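Local coordinates for protein nisin leader peptide-processing serine protease NisP (Lactococcus lactis subsp. lactis, PDB 4MZD) that probably removes the leader peptide from the nisin precursor as a subtilisin-like serine protease, and can cleave its own C-terminal part, at residues A312-F318 / K334-F338; A287-I291 / N352-T356. One frame throughout, in Å; residues are numbered along the deposited sequence.

Coming from the N terminus, the chain reaches these contacts at strand 286-291, the first half of contact 2, after most of the central sheet. It then loops back through strand 308-311, parallel to it, and enters 312-318, which leads into helix 316-328. Fifteen residues, twelve of them helical, separate 312-318 from 334-338, so contact 1 closes a short, mostly helical excursion. Hairpin 337-340/346-349 follows, and 352-356 then returns to strand 286-291, closing contact 2 around the whole of contact 1. The two lie about 13 Å apart between centres and meet where Ala-312 and Gly-313 approach Ile-291. Together they tie the helical excursion and hairpin to the central sheet near the predicted catalytic serine.

Contact 1 (A312-F318 / K334-F338); sequences AGTTANF and KDWLF
Asp-335 swings its carboxylate anti to its own carbonyl carbon (chi1 -73°), which carries OD2 to the start of helix 316-328, where Asn-317 ND2 donates to it at 2.8 Å. That bond is straight (164°) and arrives on the syn side of OD2, with amide and carboxylate nearly coplanar. Water 1 also donates to Asp-335 OD2, at 2.7 Å, and bridges to Thr-314 O and Phe-318 N, so two donors grip the buried carboxylate; the nearby helix N terminus would probably favour its negative charge. Thr-314 CG2 rests against Asp-335 CG at 3.5 Å, while Thr-314 N donates to Asp-335 O at 2.9 Å. Trp-336 turns its indole NH edge to Thr-314 O, NE1 making a weak, bent bond of 3.1 Å. Phe-318 CD1 touches Trp-336 CZ2 at 3.8 Å; the ring planes differ by 23°, but the centroids (six-membered ring for Trp-336) lie 5.8 Å apart, so there is little stacking. Thr-314 OG1 accepts from Ala-316 N in an ST turn, and Asp-299 binds the hydroxyls of Thr-314 and Thr-315. Phe-326, later in helix 316-328, packs on both aromatic rings, and the backbone of Leu-337, in strand 337-340, bonds to Val-349 of strand 346-349.

Contact 2 (A287-I291 / N352-T356); sequences AVGGI and NSFAT
The side-chain amide of Asn-352 turns one face to the backbone of Gly-289 and Gly-290. Gly-290 N comes in above the amide plane, 3.0 Å from Asn-352 OD1, at too poor an angle for a hydrogen bond; Ser-301 OG pairs with this N-H. At the amide's other end, ND2 bonds to Ser-301 OG and Leu-246 O, which fixes the rotation of the group. Because Gly-290 has no side chain, Asn-352 OD1 can settle 3.1 Å from Gly-290 CA. Back toward the strand's start, Ala-355 CB touches both Gly-289 O (3.5 Å) and Val-288 CG1 (3.8 Å). Thr-356 OG1 lies 3.6 Å from Val-288 CB and donates to Asn-352 O at 2.8 Å; Thr-356 N reaches that oxygen from the opposite face of its carbonyl plane, so two bonds from one residue hold the turn closed. Within that turn is Ser-353, the predicted nucleophile: its OG, over one face of the Phe-354 ring, bonds to His-147 and to the O of the C-terminal Arg-488, consistent with a bound autocleavage product. Strand 286-291 runs between parallel strands 241-245 and 308-311, and the side chain of Thr-356, in helix 356-370, packs on Val-243 and Ala-245 of the former.

Contact 1 (A312-F318 / K334-F338)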
ATOM      1  N   ALA A 312      -4.237   4.785   8.977  1.00  7.73           N
ATOM      2  CA  ALA A 312      -2.869   4.285   9.029  1.00  7.73           C
ATOM      3  C   ALA A 312      -2.299   4.323  10.443  1.00  7.36           C
ATOM      4  O   ALA A 312      -1.246   3.748  10.692  1.00  8.14           O
ATOM      5  CB  ALA A 312      -1.976   5.095   8.105  1.00  8.45           C
ATOM      6  N   GLY A 313      -2.969   5.036  11.349  1.00  7.56           N
ATOM      7  CA  GLY A 313      -2.506   5.170  12.719  1.00  8.15           C
ATOM      8  C   GLY A 313      -1.670   6.417  12.959  1.00  8.33           C
ATOM      9  O   GLY A 313      -1.688   7.375  12.175  1.00  8.91           O
ATOM     10  N   THR A 314      -0.944   6.406  14.074  1.00  8.70           N
ATOM     11  CA  THR A 314      -0.133   7.546  14.468  1.00  8.75           C
ATOM     12  C   THR A 314       1.046   7.103  15.311  1.00  8.48           C
ATOM     13  O   THR A 314       0.953   6.140  16.086  1.00  8.47           O
ATOM     14  CB  THR A 314      -0.964   8.572  15.265  1.00  9.62           C
ATOM     15  OG1 THR A 314      -0.126   9.670  15.633  1.00  9.71           O
ATOM     16  CG2 THR A 314      -1.533   7.971  16.535  1.00 10.76           C
ATOM     17  N   THR A 315       2.155   7.818  15.162  1.00  8.48           N
ATOM     18  CA  THR A 315       3.302   7.645  16.049  1.00  8.68           C
ATOM     19  C   THR A 315       3.497   8.841  16.986  1.00  8.79           C
ATOM     20  O   THR A 315       4.506   8.934  17.680  1.00  9.31           O
ATOM     21  CB  THR A 315       4.619   7.339  15.282  1.00  9.51           C
ATOM     22  OG1 THR A 315       4.787   8.252  14.190  1.00 10.40           O
ATOM     23  CG2 THR A 315       4.598   5.928  14.729  1.00 10.82           C
ATOM     24  N   ALA A 316       2.523   9.739  17.031  1.00  8.57           N
ATOM     25  CA  ALA A 316       2.690  10.958  17.822  1.00  8.88           C
ATOM     26  C   ALA A 316       2.867  10.668  19.309  1.00  8.79           C
ATOM     27  O   ALA A 316       3.711  11.276  19.970  1.00  9.40           O
ATOM     28  CB  ALA A 316       1.528  11.895  17.596  1.00 10.56           C
ATOM     29  N   ASN A 317       2.070   9.748  19.843  1.00  8.63           N
ATOM     30  CA  ASN A 317       2.181   9.418  21.259  1.00  9.03           C
ATOM     31  C   ASN A 317       3.374   8.529  21.552  1.00  9.18           C
ATOM     32  O   ASN A 317       4.032   8.685  22.573  1.00  9.90           O
ATOM     33  CB  ASN A 317       0.882   8.821  21.781  1.00  9.34           C
ATOM     34  CG  ASN A 317      -0.266   9.780  21.640  1.00 10.60           C
ATOM     35  OD1 ASN A 317      -0.157  10.939  22.040  1.00 12.06           O
ATOM     36  ND2 ASN A 317      -1.355   9.328  21.035  1.00 12.12           N
ATOM     37  N   PHE A 318       3.670   7.602  20.647  1.00  8.57           N
ATOM     38  CA  PHE A 318       4.895   6.835  20.781  1.00  9.18           C
ATOM     39  C   PHE A 318       6.094   7.773  20.944  1.00  9.60           C
ATOM     40  O   PHE A 318       6.953   7.566  21.807  1.00 10.75           O
ATOM     41  CB  PHE A 318       5.109   5.921  19.576  1.00 10.03           C
ATOM     42  CG  PHE A 318       6.278   4.996  19.740  1.00 11.43           C
ATOM     43  CD1 PHE A 318       6.100   3.719  20.239  1.00 12.87           C
ATOM     44  CD2 PHE A 318       7.564   5.411  19.422  1.00 14.43           C
ATOM     45  CE1 PHE A 318       7.176   2.868  20.404  1.00 15.17           C
ATOM     46  CE2 PHE A 318       8.642   4.564  19.586  1.00 16.69           C
ATOM     47  CZ  PHE A 318       8.446   3.291  20.077  1.00 16.91           C
ATOM     48  N   LYS A 334      -5.468   2.428  20.338  1.00  9.44           N
ATOM     49  CA  LYS A 334      -6.131   3.393  19.472  1.00 10.28           C
ATOM     50  C   LYS A 334      -5.204   3.987  18.417  1.00  8.24           C
ATOM     51  O   LYS A 334      -5.677   4.498  17.408  1.00  9.31           O
ATOM     52  CB  LYS A 334      -6.756   4.516  20.297  1.00 13.63           C
ATOM     53  CG  LYS A 334      -7.852   4.043  21.229  1.00 18.01           C
ATOM     54  CD  LYS A 334      -8.600   5.210  21.855  1.00 21.60           C
ATOM     55  CE  LYS A 334      -7.653   6.222  22.473  1.00 24.33           C
ATOM     56  NZ  LYS A 334      -7.128   7.194  21.473  1.00 26.03           N
ATOM     57  N   ASP A 335      -3.895   3.925  18.652  1.00  8.42           N
ATOM     58  CA  ASP A 335      -2.933   4.601  17.781  1.00  8.14           C
ATOM     59  C   ASP A 335      -2.438   3.724  16.644  1.00  8.00           C
ATOM     60  O   ASP A 335      -2.110   4.224  15.563  1.00  7.88           O
ATOM     61  CB  ASP A 335      -1.704   5.047  18.573  1.00  8.46           C
ATOM     62  CG  ASP A 335      -1.966   6.227  19.483  1.00  8.93           C
ATOM     63  OD1 ASP A 335      -3.126   6.673  19.611  1.00  9.87           O
ATOM     64  OD2 ASP A 335      -0.982   6.677  20.102  1.00  9.94           O
ATOM     65  N   TRP A 336      -2.320   2.424  16.908  1.00  7.93           N
ATOM     66  CA  TRP A 336      -1.836   1.482  15.911  1.00  7.87           C
ATOM     67  C   TRP A 336      -2.985   0.567  15.529  1.00  7.92           C
ATOM     68  O   TRP A 336      -4.029   0.562  16.188  1.00  9.24           O
ATOM     69  CB  TRP A 336      -0.620   0.708  16.423  1.00  8.03           C
ATOM     70  CG  TRP A 336       0.617   1.556  16.565  1.00  7.98           C
ATOM     71  CD1 TRP A 336       0.737   2.895  16.302  1.00  8.35           C
ATOM     72  CD2 TRP A 336       1.907   1.112  16.999  1.00  9.68           C
ATOM     73  NE1 TRP A 336       2.024   3.306  16.551  1.00  9.01           N
ATOM     74  CE2 TRP A 336       2.760   2.233  16.980  1.00  9.60           C
ATOM     75  CE3 TRP A 336       2.426  -0.127  17.397  1.00 11.30           C
ATOM     76  CZ2 TRP A 336       4.103   2.153  17.348  1.00 11.46           C
ATOM     77  CZ3 TRP A 336       3.760  -0.203  17.766  1.00 13.20           C
ATOM     78  CH2 TRP A 336       4.583   0.934  17.736  1.00 12.94           C
ATOM     79  N   LEU A 337      -2.811  -0.183  14.454  1.00  8.35           N
ATOM     80  CA  LEU A 337      -3.910  -1.002  13.990  1.00  9.60           C
ATOM     81  C   LEU A 337      -3.560  -2.486  14.013  1.00  8.11           C
ATOM     82  O   LEU A 337      -2.418  -2.909  13.829  1.00  8.62           O
ATOM     83  CB  LEU A 337      -4.455  -0.522  12.652  1.00 12.44           C
ATOM     84  CG  LEU A 337      -3.461  -0.588  11.511  1.00 12.77           C
ATOM     85  CD1 LEU A 337      -3.701  -1.831  10.690  1.00 12.03           C
ATOM     86  CD2 LEU A 337      -3.587   0.644  10.616  1.00 14.29           C
ATOM     87  N   PHE A 338      -4.585  -3.271  14.278  1.00  7.77           N
ATOM     88  CA  PHE A 338      -4.450  -4.688  14.559  1.00  7.84           C
ATOM     89  C   PHE A 338      -4.669  -5.469  13.271  1.00  7.31           C
ATOM     90  O   PHE A 338      -5.714  -5.347  12.638  1.00  8.54           O
ATOM     91  CB  PHE A 338      -5.528  -5.033  15.584  1.00  8.80           C
ATOM     92  CG  PHE A 338      -5.370  -6.366  16.236  1.00  9.97           C
ATOM     93  CD1 PHE A 338      -4.368  -6.598  17.157  1.00 12.90           C
ATOM     94  CD2 PHE A 338      -6.271  -7.374  15.965  1.00 12.31           C
ATOM     95  CE1 PHE A 338      -4.263  -7.834  17.782  1.00 14.41           C
ATOM     96  CE2 PHE A 338      -6.170  -8.606  16.578  1.00 13.70           C
ATOM     97  CZ  PHE A 338      -5.175  -8.832  17.496  1.00 13.67           C
TER
HETATM   98  O   HOH W   1       1.359   7.077  18.756  1.00  8.73           O

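Contact 2 (A287-I291 / N352-T356)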
ATOM      1  N   ALA A 287      -3.008   7.373  -5.314  1.00  7.79           N
ATOM      2  CA  ALA A 287      -2.082   7.586  -4.204  1.00  7.81           C
ATOM      3  C   ALA A 287      -2.854   7.618  -2.898  1.00  7.58           C
ATOM      4  O   ALA A 287      -3.877   8.301  -2.793  1.00  8.86           O
ATOM      5  CB  ALA A 287      -1.316   8.889  -4.390  1.00  9.09           C
ATOM      6  N   VAL A 288      -2.356   6.886  -1.902  1.00  7.31           N
ATOM      7  CA  VAL A 288      -3.057   6.761  -0.632  1.00  7.61           C
ATOM      8  C   VAL A 288      -2.168   7.207   0.521  1.00  7.40           C
ATOM      9  O   VAL A 288      -1.065   6.689   0.717  1.00  7.69           O
ATOM     10  CB  VAL A 288      -3.520   5.314  -0.373  1.00  7.54           C
ATOM     11  CG1 VAL A 288      -4.324   5.259   0.912  1.00  8.14           C
ATOM     12  CG2 VAL A 288      -4.328   4.786  -1.564  1.00  7.95           C
ATOM     13  N   GLY A 289      -2.658   8.177   1.288  1.00  7.45           N
ATOM     14  CA  GLY A 289      -1.991   8.597   2.505  1.00  8.09           C
ATOM     15  C   GLY A 289      -2.756   8.137   3.728  1.00  7.80           C
ATOM     16  O   GLY A 289      -3.790   7.457   3.626  1.00  8.14           O
ATOM     17  N   GLY A 290      -2.251   8.521   4.896  1.00  7.52           N
ATOM     18  CA  GLY A 290      -2.758   7.996   6.146  1.00  7.81           C
ATOM     19  C   GLY A 290      -3.425   9.017   7.034  1.00  7.94           C
ATOM     20  O   GLY A 290      -2.982  10.166   7.120  1.00  8.62           O
ATOM     21  N   ILE A 291      -4.506   8.590   7.687  1.00  8.10           N
ATOM     22  CA  ILE A 291      -5.100   9.346   8.781  1.00  8.41           C
ATOM     23  C   ILE A 291      -5.050   8.544  10.077  1.00  8.01           C
ATOM     24  O   ILE A 291      -4.920   7.310  10.075  1.00  8.18           O
ATOM     25  CB  ILE A 291      -6.563   9.791   8.488  1.00  9.29           C
ATOM     26  CG1 ILE A 291      -7.426   8.605   8.052  1.00 10.65           C
ATOM     27  CG2 ILE A 291      -6.594  10.919   7.464  1.00 10.24           C
ATOM     28  CD1 ILE A 291      -8.909   8.887   8.071  1.00 13.58           C
ATOM     29  N   ASN A 352       1.362   4.025   6.033  1.00  6.99           N
ATOM     30  CA  ASN A 352       0.490   4.149   4.874  1.00  7.01           C
ATOM     31  C   ASN A 352       0.325   2.844   4.107  1.00  6.73           C
ATOM     32  O   ASN A 352      -0.623   2.691   3.333  1.00  6.83           O
ATOM     33  CB  ASN A 352       0.981   5.260   3.957  1.00  7.26           C
ATOM     34  CG  ASN A 352       0.784   6.630   4.571  1.00  7.59           C
ATOM     35  OD1 ASN A 352       0.078   6.771   5.576  1.00  8.18           O
ATOM     36  ND2 ASN A 352       1.392   7.646   3.972  1.00  7.59           N
ATOM     37  N   SER A 353       1.239   1.903   4.318  1.00  6.98           N
ATOM     38  CA  SER A 353       1.062   0.565   3.759  1.00  7.20           C
ATOM     39  C   SER A 353      -0.221  -0.124   4.207  1.00  6.55           C
ATOM     40  O   SER A 353      -0.613  -1.103   3.583  1.00  6.69           O
ATOM     41  CB  SER A 353       2.229  -0.336   4.121  1.00  8.19           C
ATOM     42  OG  SER A 353       2.358  -0.440   5.517  1.00  9.05           O
ATOM     43  N   PHE A 354      -0.843   0.357   5.282  1.00  6.65           N
ATOM     44  CA  PHE A 354      -2.051  -0.255   5.814  1.00  7.11           C
ATOM     45  C   PHE A 354      -3.310   0.543   5.509  1.00  7.21           C
ATOM     46  O   PHE A 354      -4.421   0.040   5.688  1.00  8.99           O
ATOM     47  CB  PHE A 354      -1.868  -0.553   7.299  1.00  7.86           C
ATOM     48  CG  PHE A 354      -0.636  -1.347   7.556  1.00  7.27           C
ATOM     49  CD1 PHE A 354      -0.534  -2.646   7.068  1.00  8.40           C
ATOM     50  CD2 PHE A 354       0.457  -0.786   8.187  1.00  7.59           C
ATOM     51  CE1 PHE A 354       0.621  -3.371   7.234  1.00  8.84           C
ATOM     52  CE2 PHE A 354       1.622  -1.521   8.368  1.00  8.06           C
ATOM     53  CZ  PHE A 354       1.699  -2.819   7.888  1.00  8.86           C
ATOM     54  N   ALA A 355      -3.128   1.777   5.032  1.00  6.99           N
ATOM     55  CA  ALA A 355      -4.214   2.570   4.459  1.00  7.38           C
ATOM     56  C   ALA A 355      -4.481   2.127   3.021  1.00  6.96           C
ATOM     57  O   ALA A 355      -5.626   1.965   2.602  1.00  7.67           O
ATOM     58  CB  ALA A 355      -3.853   4.050   4.500  1.00  7.93           C
ATOM     59  N   THR A 356      -3.399   1.930   2.274  1.00  6.64           N
ATOM     60  CA  THR A 356      -3.442   1.545   0.869  1.00  6.74           C
ATOM     61  C   THR A 356      -4.338   0.328   0.584  1.00  6.40           C
ATOM     62  O   THR A 356      -5.210   0.400  -0.275  1.00  6.78           O
ATOM     63  CB  THR A 356      -1.996   1.382   0.352  1.00  6.96           C
ATOM     64  OG1 THR A 356      -1.301   2.615   0.570  1.00  7.15           O
ATOM     65  CG2 THR A 356      -1.955   1.077  -1.128  1.00  7.84           C
TER